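Local coordinates for protein neuraminidase (Influenza A virus, PDB 4K3Y) that resembles influenza virus neuraminidase, forming a tetrameric beta-propeller ectodomain that binds calcium, although its own role, including any sialidase activity, is uncertain, at residues Phe288-Phe293 and Arg306-Leu311; Ala217-Leu222 and Leu240-Arg245; Met77-Val82 and Phe95-Trp100. One frame throughout, in Å; residues are numbered along the deposited sequence.

Contact 1: residues Phe288-Phe293 and Arg306-Leu311; sequences FEIYKF and RNYQLL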
# COMPACT_ATOMS: atom_id res chain seq x y z
N PHE C 288 -19.05 -16.48 -25.47
CA PHE C 288 -19.21 -15.10 -25.90
C PHE C 288 -18.59 -14.97 -27.27
O PHE C 288 -17.51 -15.49 -27.54
CB PHE C 288 -18.54 -14.15 -24.92
CG PHE C 288 -18.83 -12.70 -25.18
CD1 PHE C 288 -19.94 -12.10 -24.62
CD2 PHE C 288 -17.99 -11.94 -25.97
CE1 PHE C 288 -20.23 -10.76 -24.85
CE2 PHE C 288 -18.27 -10.60 -26.21
CZ PHE C 288 -19.39 -10.01 -25.64
N GLU C 289 -19.30 -14.27 -28.15
CA GLU C 289 -18.80 -14.06 -29.51
C GLU C 289 -18.88 -12.58 -29.82
O GLU C 289 -19.66 -11.85 -29.19
CB GLU C 289 -19.59 -14.91 -30.54
CG GLU C 289 -21.10 -14.55 -30.68
CD GLU C 289 -21.91 -15.63 -31.39
OE1 GLU C 289 -21.35 -16.33 -32.28
OE2 GLU C 289 -23.11 -15.79 -31.07
N ILE C 290 -18.05 -12.13 -30.74
CA ILE C 290 -18.12 -10.75 -31.20
C ILE C 290 -17.94 -10.77 -32.72
O ILE C 290 -17.02 -11.39 -33.26
CB ILE C 290 -17.12 -9.80 -30.44
CG1 ILE C 290 -17.43 -8.33 -30.74
CG2 ILE C 290 -15.64 -10.16 -30.70
CD1 ILE C 290 -16.70 -7.34 -29.83
N TYR C 291 -18.87 -10.11 -33.40
CA TYR C 291 -18.99 -10.20 -34.85
C TYR C 291 -18.63 -8.86 -35.47
O TYR C 291 -19.18 -7.82 -35.08
CB TYR C 291 -20.44 -10.55 -35.18
CG TYR C 291 -20.68 -11.11 -36.56
CD1 TYR C 291 -19.64 -11.32 -37.45
CD2 TYR C 291 -21.97 -11.42 -36.96
CE1 TYR C 291 -19.89 -11.83 -38.72
CE2 TYR C 291 -22.22 -11.93 -38.21
CZ TYR C 291 -21.19 -12.13 -39.08
OH TYR C 291 -21.48 -12.64 -40.33
N LYS C 292 -17.71 -8.88 -36.44
CA LYS C 292 -17.30 -7.65 -37.12
C LYS C 292 -18.19 -7.41 -38.33
O LYS C 292 -18.52 -8.36 -39.08
CB LYS C 292 -15.83 -7.73 -37.56
CG LYS C 292 -15.25 -6.39 -38.04
CD LYS C 292 -14.28 -6.56 -39.22
CE LYS C 292 -12.90 -7.03 -38.78
NZ LYS C 292 -11.83 -6.45 -39.63
N PHE C 293 -18.58 -6.16 -38.52
CA PHE C 293 -19.39 -5.78 -39.66
C PHE C 293 -18.68 -4.69 -40.45
O PHE C 293 -18.10 -3.76 -39.86
CB PHE C 293 -20.78 -5.31 -39.20
CG PHE C 293 -21.65 -6.42 -38.65
CD1 PHE C 293 -22.41 -7.20 -39.51
CD2 PHE C 293 -21.72 -6.67 -37.28
CE1 PHE C 293 -23.21 -8.23 -39.02
CE2 PHE C 293 -22.52 -7.69 -36.80
CZ PHE C 293 -23.27 -8.47 -37.67
N ARG C 306 -16.36 -11.29 -39.77
CA ARG C 306 -15.69 -12.29 -38.95
C ARG C 306 -16.28 -12.36 -37.55
O ARG C 306 -16.27 -11.38 -36.80
CB ARG C 306 -14.19 -12.01 -38.85
CG ARG C 306 -13.42 -13.14 -38.16
CD ARG C 306 -12.03 -13.27 -38.75
NE ARG C 306 -11.07 -13.89 -37.84
CZ ARG C 306 -11.09 -15.18 -37.52
NH1 ARG C 306 -12.02 -15.97 -38.03
NH2 ARG C 306 -10.19 -15.67 -36.70
N ASN C 307 -16.79 -13.55 -37.23
CA ASN C 307 -17.33 -13.82 -35.91
C ASN C 307 -16.27 -14.48 -35.02
O ASN C 307 -15.89 -15.63 -35.24
CB ASN C 307 -18.54 -14.74 -36.04
CG ASN C 307 -19.36 -14.79 -34.77
OD1 ASN C 307 -20.09 -13.86 -34.47
ND2 ASN C 307 -19.24 -15.88 -34.03
N TYR C 308 -15.79 -13.75 -34.02
CA TYR C 308 -14.80 -14.29 -33.08
C TYR C 308 -15.48 -14.95 -31.88
O TYR C 308 -16.17 -14.27 -31.11
CB TYR C 308 -13.89 -13.18 -32.56
CG TYR C 308 -12.85 -12.67 -33.52
CD1 TYR C 308 -11.81 -13.49 -33.95
CD2 TYR C 308 -12.89 -11.36 -33.98
CE1 TYR C 308 -10.82 -13.01 -34.83
CE2 TYR C 308 -11.92 -10.87 -34.85
CZ TYR C 308 -10.89 -11.70 -35.27
OH TYR C 308 -9.93 -11.22 -36.13
N GLN C 309 -15.26 -16.24 -31.70
CA GLN C 309 -15.76 -16.91 -30.50
C GLN C 309 -14.76 -16.89 -29.34
O GLN C 309 -14.13 -17.91 -29.03
CB GLN C 309 -16.21 -18.32 -30.81
CG GLN C 309 -17.54 -18.35 -31.51
CD GLN C 309 -17.67 -19.56 -32.38
OE1 GLN C 309 -17.29 -19.53 -33.55
NE2 GLN C 309 -18.18 -20.64 -31.80
N LEU C 310 -14.65 -15.72 -28.72
CA LEU C 310 -13.70 -15.45 -27.63
C LEU C 310 -13.76 -16.43 -26.44
O LEU C 310 -12.71 -16.91 -25.99
CB LEU C 310 -13.84 -13.99 -27.16
CG LEU C 310 -13.52 -12.93 -28.24
CD1 LEU C 310 -13.59 -11.49 -27.71
CD2 LEU C 310 -12.16 -13.18 -28.87
N LEU C 311 -14.96 -16.74 -25.95
CA LEU C 311 -15.11 -17.70 -24.85
C LEU C 311 -16.11 -18.81 -25.17
O LEU C 311 -17.02 -18.60 -25.96
CB LEU C 311 -15.52 -17.01 -23.55
CG LEU C 311 -14.51 -16.13 -22.81
CD1 LEU C 311 -14.65 -14.69 -23.26
CD2 LEU C 311 -14.80 -16.23 -21.35
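Glu289 and Asn307 make the side-chain hydrogen bond of this hairpin: Asn307 ND2 donates to Glu289 OE1 over 2.8 Å, with 151° at the hydrogen. OE1 is met on its anti side and somewhat off the carboxylate plane, the two flat groups being turned 74° apart. Glu289 CG sits between its backbone N and carbonyl carbon (chi1 64°), and the extended chain beyond it carries the carboxylate to the amide. Its other oxygen, OE2, forms a salt bridge with Arg278, so both ends of the carboxylate are held.

The backbone ladder is antiparallel. Ile290 and Tyr308 exchange two hydrogen bonds, Ile290 N to Tyr308 O at 2.9 Å and Tyr308 N to Ile290 O at 2.8 Å. Further on, Leu310 and Leu311 both face Phe288, a classic beta bulge; Phe288 N donates to Leu311 O (3.0 Å), and Leu311 N returns a longer bond to Phe288 O.

Packing differs on the two faces. With Tyr291 and Asn307, the amide stands nearly perpendicular to the ring; Asn307 OD1 lies 3.4 Å from Tyr291 CB, while Arg306 O meets the ring edge at CD1, also 3.4 Å away. On the other face Ile290 CG2 touches Leu310 CD1 at 3.9 Å and Tyr308 CB. Tyr308 OH is hydrogen-bonded to Asn19 O and Met363 N.

Strand 306-311 is one of the two outermost strands of its four-stranded antiparallel sheet within the chain, and 286-294 is bonded on its far side to strand 273-279. Phe288, Ile290, Leu310 and Leu311 pack on Phe336 and Ile338 of strand 335-343, which belongs to another sheet.

Contact 2: residues Ala217-Leu222 and Leu240-Arg245; sequences AKRPFL and LGDTPR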
# COMPACT_ATOMS: atom_id res chain seq x y z
N ALA C 217 -35.35 -7.61 -28.76
CA ALA C 217 -34.23 -8.55 -28.62
C ALA C 217 -32.95 -8.06 -29.29
O ALA C 217 -31.89 -8.69 -29.16
CB ALA C 217 -34.59 -9.91 -29.17
N LYS C 218 -33.07 -6.98 -30.05
CA LYS C 218 -31.90 -6.20 -30.47
C LYS C 218 -31.58 -5.19 -29.37
O LYS C 218 -32.30 -5.12 -28.36
CB LYS C 218 -32.16 -5.44 -31.76
CG LYS C 218 -32.38 -6.28 -33.01
CD LYS C 218 -32.65 -5.33 -34.17
CE LYS C 218 -33.29 -5.98 -35.38
NZ LYS C 218 -33.58 -4.95 -36.41
N ARG C 219 -30.53 -4.41 -29.54
CA ARG C 219 -30.18 -3.43 -28.51
C ARG C 219 -30.40 -2.00 -28.98
O ARG C 219 -30.05 -1.65 -30.10
CB ARG C 219 -28.74 -3.65 -28.02
CG ARG C 219 -28.47 -5.04 -27.43
CD ARG C 219 -27.04 -5.18 -26.93
NE ARG C 219 -26.85 -6.35 -26.07
CZ ARG C 219 -27.28 -6.44 -24.81
NH1 ARG C 219 -27.92 -5.43 -24.24
NH2 ARG C 219 -27.07 -7.55 -24.12
N PRO C 220 -31.00 -1.15 -28.11
CA PRO C 220 -31.17 0.26 -28.48
C PRO C 220 -29.84 1.01 -28.44
O PRO C 220 -28.93 0.62 -27.69
CB PRO C 220 -32.13 0.79 -27.40
CG PRO C 220 -31.91 -0.12 -26.21
CD PRO C 220 -31.62 -1.48 -26.81
N PHE C 221 -29.74 2.08 -29.24
CA PHE C 221 -28.50 2.84 -29.37
C PHE C 221 -28.70 4.36 -29.21
O PHE C 221 -29.71 4.91 -29.64
CB PHE C 221 -27.88 2.56 -30.74
CG PHE C 221 -26.41 2.81 -30.80
CD1 PHE C 221 -25.52 1.86 -30.33
CD2 PHE C 221 -25.90 3.99 -31.32
CE1 PHE C 221 -24.15 2.07 -30.39
CE2 PHE C 221 -24.53 4.22 -31.38
CZ PHE C 221 -23.65 3.25 -30.91
N LEU C 222 -27.71 5.02 -28.61
CA LEU C 222 -27.76 6.45 -28.38
C LEU C 222 -26.45 7.09 -28.82
O LEU C 222 -25.37 6.49 -28.69
CB LEU C 222 -27.96 6.74 -26.88
CG LEU C 222 -28.86 7.87 -26.38
CD1 LEU C 222 -28.40 8.33 -25.00
CD2 LEU C 222 -28.97 9.04 -27.33
N LEU C 240 -28.77 -10.82 -33.51
CA LEU C 240 -29.45 -10.30 -32.32
C LEU C 240 -28.54 -10.20 -31.11
O LEU C 240 -28.04 -11.21 -30.60
CB LEU C 240 -30.66 -11.18 -32.00
CG LEU C 240 -31.71 -11.21 -33.11
CD1 LEU C 240 -32.97 -11.93 -32.65
CD2 LEU C 240 -32.02 -9.80 -33.58
N GLY C 241 -28.39 -8.97 -30.61
CA GLY C 241 -27.48 -8.67 -29.52
C GLY C 241 -27.89 -9.06 -28.11
O GLY C 241 -27.02 -9.40 -27.28
N ASP C 242 -29.18 -9.01 -27.79
CA ASP C 242 -29.61 -9.26 -26.41
C ASP C 242 -29.63 -10.74 -26.05
O ASP C 242 -29.52 -11.63 -26.90
CB ASP C 242 -30.98 -8.64 -26.12
CG ASP C 242 -31.06 -8.04 -24.74
OD1 ASP C 242 -30.44 -8.63 -23.82
OD2 ASP C 242 -31.70 -6.96 -24.59
N THR C 243 -29.75 -10.97 -24.75
CA THR C 243 -30.01 -12.29 -24.20
C THR C 243 -30.97 -12.05 -23.04
O THR C 243 -30.61 -11.38 -22.07
CB THR C 243 -28.72 -12.96 -23.67
OG1 THR C 243 -27.82 -13.22 -24.76
CG2 THR C 243 -29.05 -14.27 -22.95
N PRO C 244 -32.18 -12.64 -23.11
CA PRO C 244 -32.65 -13.62 -24.10
C PRO C 244 -32.93 -13.07 -25.48
O PRO C 244 -32.88 -11.84 -25.70
CB PRO C 244 -33.96 -14.12 -23.50
CG PRO C 244 -34.45 -12.98 -22.70
CD PRO C 244 -33.24 -12.32 -22.13
N ARG C 245 -33.25 -14.00 -26.40
CA ARG C 245 -33.48 -13.69 -27.80
C ARG C 245 -33.92 -14.95 -28.55
O ARG C 245 -33.74 -16.07 -28.06
CB ARG C 245 -32.20 -13.12 -28.44
CG ARG C 245 -31.04 -14.11 -28.55
CD ARG C 245 -29.90 -13.53 -29.38
NE ARG C 245 -28.90 -14.55 -29.72
CZ ARG C 245 -27.85 -14.84 -28.97
NH1 ARG C 245 -27.63 -14.19 -27.84
NH2 ARG C 245 -27.01 -15.79 -29.36
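Asp242 meets Ala217 through the backbone, its N donating to Ala217 O over 3.1 Å at 151°, with the donor tilted from the carbonyl plane. Beside this bond Arg219 reaches the Gly241-Asp242 part of the loop, its side chain crossing that of Asp242 at about a right angle. Its chain is extended from CG to NE, and NE makes a weak hydrogen bond with Gly241 O (3.3 Å). Asp242 OD1 sits over one face of the guanidinium, 3.6 Å from Arg219 NH2, so this salt bridge rests on charge alone, with no N-H aimed at the oxygen. Apolar contact flanks the polar pair: Lys218 CG touches Leu240 CD2 at 3.6 Å, and Ala217 CB packs on Arg245 CB.

A second shell fixes these groups. Arg219 NH2 and NH1 are bonded to Ile264 O and Thr211 OG1, respectively. Asp242 OD1 accepts from Thr243 N at 2.6 Å on its anti lone pair, and from Ile264 N. The ammonium of Lys218 is directed elsewhere, to Asp254 O and Pro235 O.

Asn212, Asp216 and Gly262 belong to the calcium site, and the Asp242 side chain comes within about 3 Å of the ion, measured between nearest atoms. The placing of the two loops beside the ion is consistent with the calcium site of influenza neuraminidases.

Contact 3: residues Met77-Val82 and Phe95-Trp100; sequences MNVYSV and FEAVGW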
# COMPACT_ATOMS: atom_id res chain seq x y z
N MET C 77 -22.97 -5.09 0.89
CA MET C 77 -23.72 -3.83 0.78
C MET C 77 -22.99 -2.53 0.38
O MET C 77 -23.59 -1.45 0.36
CB MET C 77 -24.54 -3.60 2.07
CG MET C 77 -23.84 -2.79 3.15
SD MET C 77 -24.25 -3.29 4.83
CE MET C 77 -22.62 -3.71 5.44
N ASN C 78 -21.70 -2.61 0.03
CA ASN C 78 -20.93 -1.40 -0.27
C ASN C 78 -20.29 -1.39 -1.65
O ASN C 78 -20.20 -2.43 -2.31
CB ASN C 78 -19.86 -1.14 0.80
CG ASN C 78 -20.46 -0.72 2.12
OD1 ASN C 78 -21.23 0.24 2.18
ND2 ASN C 78 -20.14 -1.45 3.18
N VAL C 79 -19.85 -0.21 -2.09
CA VAL C 79 -19.12 -0.08 -3.36
C VAL C 79 -17.61 -0.02 -3.15
O VAL C 79 -17.11 0.71 -2.28
CB VAL C 79 -19.56 1.15 -4.19
CG1 VAL C 79 -18.94 1.09 -5.58
CG2 VAL C 79 -21.10 1.22 -4.29
N TYR C 80 -16.89 -0.80 -3.94
CA TYR C 80 -15.44 -0.85 -3.83
C TYR C 80 -14.81 -0.71 -5.20
O TYR C 80 -15.49 -0.81 -6.22
CB TYR C 80 -14.98 -2.18 -3.20
CG TYR C 80 -15.42 -2.34 -1.77
CD1 TYR C 80 -16.68 -2.86 -1.45
CD2 TYR C 80 -14.57 -1.98 -0.72
CE1 TYR C 80 -17.07 -3.02 -0.13
CE2 TYR C 80 -14.97 -2.13 0.60
CZ TYR C 80 -16.21 -2.65 0.89
OH TYR C 80 -16.60 -2.80 2.21
N SER C 81 -13.50 -0.48 -5.21
CA SER C 81 -12.73 -0.55 -6.44
C SER C 81 -11.39 -1.18 -6.09
O SER C 81 -10.98 -1.15 -4.93
CB SER C 81 -12.54 0.84 -7.07
OG SER C 81 -11.72 1.66 -6.27
N VAL C 82 -10.74 -1.78 -7.10
CA VAL C 82 -9.33 -2.13 -7.02
C VAL C 82 -8.66 -1.68 -8.31
O VAL C 82 -9.34 -1.35 -9.28
CB VAL C 82 -9.09 -3.65 -6.84
CG1 VAL C 82 -9.67 -4.14 -5.51
CG2 VAL C 82 -9.67 -4.41 -8.03
N PHE C 95 -12.54 1.45 -0.44
CA PHE C 95 -13.97 1.68 -0.20
C PHE C 95 -14.42 2.96 -0.93
O PHE C 95 -13.67 3.94 -1.00
CB PHE C 95 -14.23 1.78 1.31
CG PHE C 95 -15.58 2.31 1.65
CD1 PHE C 95 -16.71 1.50 1.59
CD2 PHE C 95 -15.73 3.62 2.06
CE1 PHE C 95 -17.96 1.98 1.91
CE2 PHE C 95 -16.99 4.11 2.39
CZ PHE C 95 -18.09 3.29 2.31
N GLU C 96 -15.62 2.95 -1.48
CA GLU C 96 -16.01 4.01 -2.40
C GLU C 96 -17.30 4.75 -2.02
O GLU C 96 -17.36 5.98 -2.09
CB GLU C 96 -16.11 3.45 -3.82
CG GLU C 96 -14.75 3.08 -4.42
CD GLU C 96 -14.00 4.30 -4.99
OE1 GLU C 96 -14.47 5.45 -4.79
OE2 GLU C 96 -12.94 4.09 -5.65
N ALA C 97 -18.31 3.99 -1.60
CA ALA C 97 -19.62 4.56 -1.33
C ALA C 97 -20.53 3.52 -0.69
O ALA C 97 -20.16 2.35 -0.58
CB ALA C 97 -20.27 5.11 -2.62
N VAL C 98 -21.71 3.96 -0.28
CA VAL C 98 -22.75 3.04 0.15
C VAL C 98 -23.72 2.87 -1.00
O VAL C 98 -24.17 3.86 -1.59
CB VAL C 98 -23.51 3.60 1.35
CG1 VAL C 98 -24.27 2.49 2.07
CG2 VAL C 98 -22.53 4.28 2.29
N GLY C 99 -24.03 1.63 -1.34
CA GLY C 99 -24.99 1.37 -2.39
C GLY C 99 -24.98 -0.05 -2.90
O GLY C 99 -24.12 -0.85 -2.50
N TRP C 100 -25.93 -0.36 -3.79
CA TRP C 100 -25.98 -1.67 -4.45
C TRP C 100 -25.74 -1.50 -5.94
O TRP C 100 -25.61 -2.48 -6.67
CB TRP C 100 -27.34 -2.35 -4.25
CG TRP C 100 -28.31 -1.63 -3.38
CD1 TRP C 100 -29.01 -0.49 -3.69
CD2 TRP C 100 -28.72 -2.00 -2.05
NE1 TRP C 100 -29.82 -0.13 -2.63
CE2 TRP C 100 -29.66 -1.05 -1.62
CE3 TRP C 100 -28.37 -3.06 -1.19
CZ2 TRP C 100 -30.26 -1.11 -0.35
CZ3 TRP C 100 -28.97 -3.12 0.05
CH2 TRP C 100 -29.90 -2.16 0.46
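Val79 and Ala97 form the tight centre of this hairpin, Val79 N donating to Ala97 O over 3.0 Å in a nearly straight bond (172° at the hydrogen). Val79 O then accepts from Glu96 N at 2.8 Å. Glu96 and Ala97 thus both face Val79, a classic beta bulge. A buried side-chain bond follows at this end: Ser81 OG donates to Glu96 OE2, 2.8 Å away, on the anti lone pair of that oxygen. The bend of Glu96 at chi2 (-81°) turns its carboxylate to the serine, whose OG is also bonded to Arg54 NE.

On the face carrying Asn78, Tyr80 and Phe95, the edge of the Phe95 ring is directed at the face of Tyr80 in a T-shaped pair, with centroids 5.9 Å apart and planes at 71°. Asn78 CG lies near the plane of the same phenyl ring, 3.7 Å from Phe95 CE1.

The opposite end is looser. Met77 is partly exposed and poorly ordered, with its side-chain end leading away from 95-100. Yet this end is not wholly solvent: Met77 packs on Arg26 and Val98 on Pro23 of a second subunit. Phe95 packs on Thr24 of that subunit.

Strand 94-98 is the last of the four antiparallel strands in 40-98, joined in sequence order, as in the up-and-down blade of a beta-propeller, the fold of influenza neuraminidases.

How the contacts relate
Along the chain the contacts come in series: contact 3 closes first, then contact 2, then contact 1. Contacts 1 and 3 each join the last two strands of a separate four-stranded antiparallel sheet, and they lie on opposite sides of the chain's centre, their centres about 33 Å apart. Contact 2 instead ties the approach to strand 221-224 to the loop after strand 230-233. Its centre is about 16 Å from that of contact 1 and 29 Å from that of contact 3. Contacts 1 and 2 touch, and Arg278 serves both, binding Glu289 and Leu240 O. The propeller thus combines repeated blade hairpins with a loop beside the calcium site, while contact 3 also meets a neighbouring subunit.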